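Local coordinates for protein indole-3-acetic acid-amido synthetase GH3.15 (PDB 6E1Q) that uses ATP to conjugate glutamine, and possibly cysteine, to the auxin precursor indole-3-butyric acid, and glutamine to the herbicide 2,4-DB, at residues 511-514 / 515-518; 500-503 / 504-508; 112-115 / 116-120. All coordinates share one frame; numbering follows the deposited sequence.

Interaction 1: 511-514 / 515-518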
loop_
_atom_site.group_PDB
_atom_site.type_symbol
_atom_site.label_atom_id
_atom_site.label_comp_id
_atom_site.label_asym_id
_atom_site.label_seq_id
_atom_site.Cartn_x
_atom_site.Cartn_y
_atom_site.Cartn_z
ATOM N N LEU A 511 -9.308 -23.163 2.162
ATOM C CA LEU A 511 -8.474 -23.159 0.971
ATOM C C LEU A 511 -9.271 -23.757 -0.191
ATOM O O LEU A 511 -10.447 -24.111 -0.046
ATOM C CB LEU A 511 -7.159 -23.888 1.243
ATOM C CG LEU A 511 -6.309 -23.308 2.387
ATOM C CD1 LEU A 511 -5.114 -24.185 2.699
ATOM C CD2 LEU A 511 -5.845 -21.886 2.109
ATOM N N ASP A 512 -8.648 -23.871 -1.363
ATOM C CA ASP A 512 -9.426 -24.214 -2.546
ATOM C C ASP A 512 -9.543 -25.729 -2.719
ATOM O O ASP A 512 -8.978 -26.524 -1.962
ATOM C CB ASP A 512 -8.854 -23.530 -3.795
ATOM C CG ASP A 512 -7.531 -24.132 -4.286
ATOM O OD1 ASP A 512 -7.102 -25.218 -3.846
ATOM O OD2 ASP A 512 -6.906 -23.482 -5.149
ATOM N N ALA A 513 -10.293 -26.125 -3.749
ATOM C CA ALA A 513 -10.600 -27.534 -3.960
ATOM C C ALA A 513 -9.360 -28.360 -4.276
ATOM O O ALA A 513 -9.307 -29.544 -3.923
ATOM C CB ALA A 513 -11.625 -27.680 -5.083
ATOM N N VAL A 514 -8.362 -27.772 -4.942
ATOM C CA VAL A 514 -7.170 -28.546 -5.277
ATOM C C VAL A 514 -6.406 -28.896 -4.010
ATOM O O VAL A 514 -5.982 -30.045 -3.823
ATOM C CB VAL A 514 -6.291 -27.793 -6.296
ATOM C CG1 VAL A 514 -5.011 -28.569 -6.569
ATOM C CG2 VAL A 514 -7.050 -27.587 -7.598
ATOM N N TYR A 515 -6.244 -27.923 -3.109
ATOM C CA TYR A 515 -5.689 -28.218 -1.791
ATOM C C TYR A 515 -6.530 -29.267 -1.073
ATOM O O TYR A 515 -6.005 -30.258 -0.554
ATOM C CB TYR A 515 -5.603 -26.937 -0.945
ATOM C CG TYR A 515 -5.030 -27.191 0.435
ATOM C CD1 TYR A 515 -5.853 -27.577 1.499
ATOM C CD2 TYR A 515 -3.662 -27.080 0.671
ATOM C CE1 TYR A 515 -5.323 -27.836 2.762
ATOM C CE2 TYR A 515 -3.126 -27.329 1.926
ATOM C CZ TYR A 515 -3.968 -27.704 2.964
ATOM O OH TYR A 515 -3.444 -27.966 4.200
ATOM N N ARG A 516 -7.845 -29.063 -1.032
ATOM C CA ARG A 516 -8.671 -29.905 -0.176
ATOM C C ARG A 516 -8.788 -31.313 -0.743
ATOM O O ARG A 516 -8.732 -32.295 0.007
ATOM C CB ARG A 516 -10.038 -29.257 0.019
ATOM C CG ARG A 516 -9.972 -28.052 0.952
ATOM C CD ARG A 516 -11.340 -27.430 1.211
ATOM N NE ARG A 516 -11.779 -26.609 0.087
ATOM C CZ ARG A 516 -12.635 -27.012 -0.846
ATOM N NH1 ARG A 516 -13.153 -28.231 -0.798
ATOM N NH2 ARG A 516 -12.971 -26.193 -1.831
ATOM N N LYS A 517 -8.921 -31.432 -2.068
ATOM C CA LYS A 517 -8.859 -32.747 -2.699
ATOM C C LYS A 517 -7.513 -33.410 -2.431
ATOM O O LYS A 517 -7.446 -34.619 -2.182
ATOM C CB LYS A 517 -9.120 -32.622 -4.200
ATOM C CG LYS A 517 -9.196 -33.951 -4.922
ATOM C CD LYS A 517 -7.969 -34.277 -5.730
ATOM C CE LYS A 517 -8.377 -34.984 -7.019
ATOM N NZ LYS A 517 -7.220 -35.608 -7.702
ATOM N N GLY A 518 -6.433 -32.625 -2.454
ATOM C CA GLY A 518 -5.133 -33.159 -2.084
ATOM C C GLY A 518 -5.113 -33.719 -0.673
ATOM O O GLY A 518 -4.510 -34.761 -0.417
#

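Interaction 2: 500-503 / 504-508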
loop_
_atom_site.group_PDB
_atom_site.type_symbol
_atom_site.label_atom_id
_atom_site.label_comp_id
_atom_site.label_asym_id
_atom_site.label_seq_id
_atom_site.Cartn_x
_atom_site.Cartn_y
_atom_site.Cartn_z
ATOM N N MET A 500 -6.288 -23.848 18.996
ATOM C CA MET A 500 -5.250 -23.749 17.959
ATOM C C MET A 500 -5.427 -24.820 16.897
ATOM O O MET A 500 -5.269 -24.550 15.703
ATOM C CB MET A 500 -3.838 -23.843 18.570
ATOM C CG MET A 500 -3.381 -22.573 19.276
ATOM S SD MET A 500 -3.791 -21.099 18.298
ATOM C CE MET A 500 -2.684 -21.284 16.889
ATOM N N GLU A 501 -5.775 -26.038 17.314
ATOM C CA GLU A 501 -5.967 -27.109 16.345
ATOM C C GLU A 501 -7.180 -26.836 15.462
ATOM O O GLU A 501 -7.169 -27.149 14.263
ATOM C CB GLU A 501 -6.090 -28.447 17.076
ATOM C CG GLU A 501 -4.758 -28.919 17.680
ATOM C CD GLU A 501 -4.847 -30.278 18.388
ATOM O OE1 GLU A 501 -5.880 -30.581 19.031
ATOM O OE2 GLU A 501 -3.864 -31.047 18.301
ATOM N N GLU A 502 -8.236 -26.249 16.032
ATOM C CA GLU A 502 -9.380 -25.873 15.204
ATOM C C GLU A 502 -9.024 -24.721 14.273
ATOM O O GLU A 502 -9.544 -24.660 13.150
ATOM C CB GLU A 502 -10.586 -25.532 16.085
ATOM C CG GLU A 502 -11.908 -25.303 15.323
ATOM C CD GLU A 502 -12.486 -26.571 14.705
ATOM O OE1 GLU A 502 -11.921 -27.660 14.946
ATOM O OE2 GLU A 502 -13.520 -26.484 13.986
ATOM N N CYS A 503 -8.126 -23.817 14.702
ATOM C CA CYS A 503 -7.630 -22.780 13.796
ATOM C C CYS A 503 -6.958 -23.405 12.579
ATOM O O CYS A 503 -7.195 -22.988 11.439
ATOM C CB CYS A 503 -6.641 -21.853 14.515
ATOM S SG CYS A 503 -7.460 -20.710 15.636
ATOM N N CYS A 504 -6.098 -24.401 12.812
ATOM C CA CYS A 504 -5.437 -25.084 11.707
ATOM C C CYS A 504 -6.455 -25.600 10.707
ATOM O O CYS A 504 -6.332 -25.374 9.496
ATOM C CB CYS A 504 -4.593 -26.242 12.232
ATOM S SG CYS A 504 -3.142 -25.763 13.132
ATOM N N PHE A 505 -7.481 -26.289 11.211
ATOM C CA PHE A 505 -8.518 -26.835 10.344
ATOM C C PHE A 505 -9.260 -25.738 9.591
ATOM O O PHE A 505 -9.597 -25.903 8.411
ATOM C CB PHE A 505 -9.499 -27.649 11.173
ATOM C CG PHE A 505 -10.724 -28.023 10.438
ATOM C CD1 PHE A 505 -10.684 -29.019 9.471
ATOM C CD2 PHE A 505 -11.930 -27.383 10.703
ATOM C CE1 PHE A 505 -11.839 -29.395 8.783
ATOM C CE2 PHE A 505 -13.086 -27.737 10.013
ATOM C CZ PHE A 505 -13.042 -28.747 9.053
ATOM N N THR A 506 -9.527 -24.613 10.258
ATOM C CA THR A 506 -10.355 -23.578 9.650
ATOM C C THR A 506 -9.646 -22.937 8.472
ATOM O O THR A 506 -10.286 -22.604 7.470
ATOM C CB THR A 506 -10.731 -22.536 10.704
ATOM O OG1 THR A 506 -11.369 -23.209 11.788
ATOM C CG2 THR A 506 -11.689 -21.488 10.145
ATOM N N VAL A 507 -8.327 -22.747 8.575
ATOM C CA VAL A 507 -7.545 -22.357 7.402
ATOM C C VAL A 507 -7.735 -23.369 6.284
ATOM O O VAL A 507 -8.026 -23.009 5.136
ATOM C CB VAL A 507 -6.051 -22.222 7.749
ATOM C CG1 VAL A 507 -5.280 -21.737 6.516
ATOM C CG2 VAL A 507 -5.836 -21.272 8.896
ATOM N N GLU A 508 -7.547 -24.656 6.601
ATOM C CA GLU A 508 -7.615 -25.687 5.567
ATOM C C GLU A 508 -8.977 -25.716 4.904
ATOM O O GLU A 508 -9.077 -25.828 3.679
ATOM C CB GLU A 508 -7.319 -27.058 6.156
ATOM C CG GLU A 508 -5.905 -27.252 6.605
ATOM C CD GLU A 508 -5.550 -28.715 6.679
ATOM O OE1 GLU A 508 -6.157 -29.428 7.508
ATOM O OE2 GLU A 508 -4.678 -29.153 5.904
HETATM O O HOH W 1 -14.076 -24.296 12.528
#

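Interaction 3: 112-115 / 116-120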
loop_
_atom_site.group_PDB
_atom_site.type_symbol
_atom_site.label_atom_id
_atom_site.label_comp_id
_atom_site.label_asym_id
_atom_site.label_seq_id
_atom_site.Cartn_x
_atom_site.Cartn_y
_atom_site.Cartn_z
ATOM N N THR A 112 6.572 14.734 -16.744
ATOM C CA THR A 112 6.233 15.873 -15.890
ATOM C C THR A 112 4.744 16.210 -15.975
ATOM O O THR A 112 4.103 16.511 -14.957
ATOM C CB THR A 112 7.096 17.080 -16.284
ATOM O OG1 THR A 112 8.434 16.887 -15.806
ATOM C CG2 THR A 112 6.543 18.377 -15.698
ATOM N N GLU A 113 4.178 16.136 -17.178
ATOM C CA GLU A 113 2.756 16.392 -17.367
ATOM C C GLU A 113 1.915 15.364 -16.620
ATOM O O GLU A 113 0.950 15.718 -15.926
ATOM C CB GLU A 113 2.419 16.377 -18.861
ATOM C CG GLU A 113 3.039 17.525 -19.680
ATOM C CD GLU A 113 4.512 17.307 -20.072
ATOM O OE1 GLU A 113 5.156 16.344 -19.587
ATOM O OE2 GLU A 113 5.027 18.119 -20.876
ATOM N N ASP A 114 2.251 14.079 -16.780
ATOM C CA ASP A 114 1.565 13.028 -16.037
ATOM C C ASP A 114 1.623 13.319 -14.541
ATOM O O ASP A 114 0.600 13.277 -13.852
ATOM C CB ASP A 114 2.179 11.665 -16.391
ATOM C CG ASP A 114 1.406 10.477 -15.807
ATOM O OD1 ASP A 114 0.651 10.654 -14.830
ATOM O OD2 ASP A 114 1.573 9.341 -16.313
ATOM N N LEU A 115 2.805 13.690 -14.034
ATOM C CA LEU A 115 2.933 13.982 -12.611
ATOM C C LEU A 115 2.066 15.171 -12.207
ATOM O O LEU A 115 1.392 15.139 -11.168
ATOM C CB LEU A 115 4.390 14.250 -12.249
ATOM C CG LEU A 115 4.577 14.693 -10.796
ATOM C CD1 LEU A 115 4.052 13.624 -9.827
ATOM C CD2 LEU A 115 6.027 14.987 -10.506
ATOM N N GLU A 116 2.095 16.248 -12.992
ATOM C CA GLU A 116 1.319 17.421 -12.605
ATOM C C GLU A 116 -0.177 17.139 -12.708
ATOM O O GLU A 116 -0.957 17.585 -11.860
ATOM C CB GLU A 116 1.732 18.625 -13.449
ATOM C CG GLU A 116 2.669 19.576 -12.694
ATOM C CD GLU A 116 3.576 20.378 -13.609
ATOM O OE1 GLU A 116 3.281 20.460 -14.822
ATOM O OE2 GLU A 116 4.586 20.926 -13.110
ATOM N N GLN A 117 -0.591 16.355 -13.707
ATOM C CA GLN A 117 -1.988 15.926 -13.775
ATOM C C GLN A 117 -2.405 15.156 -12.526
ATOM O O GLN A 117 -3.532 15.317 -12.039
ATOM C CB GLN A 117 -2.223 15.080 -15.020
ATOM C CG GLN A 117 -3.611 14.471 -15.046
ATOM C CD GLN A 117 -4.053 14.086 -16.434
ATOM O OE1 GLN A 117 -4.541 14.923 -17.197
ATOM N NE2 GLN A 117 -3.889 12.810 -16.776
ATOM N N ARG A 118 -1.510 14.322 -11.985
ATOM C CA ARG A 118 -1.846 13.552 -10.790
ATOM C C ARG A 118 -1.971 14.458 -9.578
ATOM O O ARG A 118 -2.831 14.241 -8.709
ATOM C CB ARG A 118 -0.778 12.488 -10.521
ATOM C CG ARG A 118 -0.799 11.306 -11.469
ATOM C CD ARG A 118 0.248 10.288 -11.059
ATOM N NE ARG A 118 0.626 9.481 -12.201
ATOM C CZ ARG A 118 1.247 8.309 -12.132
ATOM N NH1 ARG A 118 1.598 7.791 -10.959
ATOM N NH2 ARG A 118 1.536 7.671 -13.252
ATOM N N ILE A 119 -1.070 15.430 -9.473
ATOM C CA ILE A 119 -1.158 16.436 -8.424
ATOM C C ILE A 119 -2.420 17.271 -8.609
ATOM O O ILE A 119 -3.190 17.484 -7.667
ATOM C CB ILE A 119 0.113 17.302 -8.429
ATOM C CG1 ILE A 119 1.270 16.521 -7.800
ATOM C CG2 ILE A 119 -0.121 18.621 -7.723
ATOM C CD1 ILE A 119 2.610 17.047 -8.199
ATOM N N SER A 120 -2.650 17.729 -9.839
ATOM C CA SER A 120 -3.856 18.468 -10.193
ATOM C C SER A 120 -5.112 17.729 -9.747
ATOM O O SER A 120 -5.967 18.295 -9.056
ATOM C CB SER A 120 -3.873 18.701 -11.705
ATOM O OG SER A 120 -4.714 19.778 -12.070
HETATM O O HOH W 2 -0.176 7.590 -15.691
HETATM O O HOH W 3 -1.968 11.178 -14.792
#

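Interaction 1: 511-514 / 515-518
Asp512 and Tyr515 meet at the start of helix 513-522, where Asp512 holds the N-cap position. Asp512 OD1 accepts from Tyr515 N at 2.9 Å, a nearly straight capping bond. CG of Asp512 stands between the backbone N and the carbonyl carbon (chi1 73°), and this swings the carboxylate back over the first turn to reach that amide.

Main-chain bonds follow the cap in order. Arg516 N donates to Asp512 O at 2.9 Å, Lys517 N to Ala513 O at 2.7 Å, and Gly518 N to Val514 O at 3.0 Å. They are the first i to i+4 rungs of the helix.

One side chain reaches back to a carbonyl in front of the helix. Arg516 NE donates to Leu511 O at 2.8 Å, with an N-H...O angle of 170°. The oxygen lies in the guanidinium plane, but the nitrogen sits 42° out of the carbonyl plane. A bend at chi3 folds the guanidinium of Arg516 back over the start of the helix, where one face meets Ala513 CA, 3.4 Å above the plane. Arg516 NH1 goes on to Ser585 O.

The apolar part is a CH-pi contact. Leu511 CD1 lies 3.5 Å from the centroid of the Tyr515 ring, almost straight above its centre. The hydroxyl of Tyr515 probably hydrogen-bonds to Glu508 of the preceding helix, and its ring also meets that of Tyr478.

The amide of Tyr515 and the carbonyl of Leu511 thus find side-chain partners within the turn. The carboxylate of Asp512 is likely to be favoured by the positive end of the helix. The guanidinium of Arg516 serves a loop carbonyl, and links the turn to the segment around Ser585, near the C terminus.

Interaction 2: 500-503 / 504-508
Thr506 grips the carbonyl of Glu502 twice, one turn along helix 497-510. Thr506 N donates to Glu502 O at 2.9 Å, the usual helix bond. Thr506 OG1 donates to the same Glu502 O at 2.7 Å. The two donors come from opposite faces of the carbonyl plane, and the hydroxyl lies 37° out of it. OG1 is anti to the carbonyl carbon and beside its own backbone N (chi1 -56°), which brings it back against the preceding turn.

The hydroxyl oxygen of Thr506 also accepts from a water at 3.0 Å. The same water donates to Glu502 OE2 at 2.7 Å, so it bridges the two side chains. The Glu502 chain bends at chi2 (70°) and runs alongside Phe505. Glu502 OE2 lies 3.8 Å from Phe505 CD2, approaching the ring obliquely. Further round the helix, Val507 N donates to Cys503 O at 3.1 Å, and Val507 CG2 rests 3.4 Å from that same Cys503 O.

Lys582 joins the side chains of Glu502 and Phe505 from outside the helix. Its NZ forms a salt bridge with Glu502 OE1, and it makes a cation-pi contact with Phe505. Thr506 and Val507 pack on helix 441-452, while Met500, Cys503 and Cys504 lie on strand 529-533.

The pair of hydrogen bonds at Glu502 O is the familiar helix arrangement in which a threonine hydroxyl turns back to the carbonyl four residues earlier. Residues 500-507 show the pattern of an amphipathic helix. Sulfur-bearing and aliphatic side chains are buried against strand and helix, and Glu501, Glu502 and Phe505 occupy a more open flank. It is the helix-on-sheet packing of the GH3 C-terminal domain.

Interaction 3: 112-115 / 116-120
Arg118 N bonds to Asp114 O, and Glu116, Gln117 and Ile119 likewise bond to the carbonyls of Thr112, Glu113 and Leu115, so the first turns of helix 112-132 keep regular i to i+4 geometry. Asp114 and Arg118 form a salt bridge on top of this ladder. CG of Asp114 lies anti to the backbone N (chi1 -172°), which carries the carboxylate along the helix toward Arg118. Arg118 NE donates to Asp114 OD1 at 2.9 Å. The oxygen lies close to the guanidinium plane, but the donor sits 39° out of the carboxylate plane. The two flat groups are turned 56° apart, and the second bond, Arg118 NH2 to Asp114 OD2, is weak at 3.5 Å. A water closes that side, donating to Asp114 OD2 at 2.6 Å and accepting from Arg118 NH2 at 3.0 Å. Ser399 OG is a further partner of Asp114 OD2. A second water donates to Asp114 OD1 at 2.7 Å and accepts from Gln117 NE2.

The helix follows strand 105-111 in the GH3 N-terminal domain, of the ANL clan of adenylating enzymes. Arg118 faces the active site: its NH2 bonds to the carbonyl of ATP-binding Ser329, and its side chain comes within about 4 Å of that of substrate-binding Phe332. A leucine in place of Arg118 would probably leave Asp114 without its charge partner and the carbonyl of Ser329 without this donor.

Leu115 and Ile119 cross obliquely on another face, Leu115 CG lying 4.0 Å from Ile119 CD1. Both pack on helix 162-172, where Ile119 touches Phe166 of the ligand pocket.

How the interactions relate
From the N terminus, interaction 3 comes first, in the opening turns of helix 112-132 beside the active site. Interaction 2 follows in helix 497-510, and interaction 1 at the start of the next helix, 513-522. Each closes only a single turn or so of helix; the three run in series and neither nest nor cross. Interactions 1 and 2 share the C-terminal domain and touch through Glu508, with Arg516 CG packing on its carbonyl oxygen, which joins the two consecutive helices. Interaction 3 belongs to the N-terminal domain, across the chain's centre, with nearest atoms about 33 Å from interaction 1.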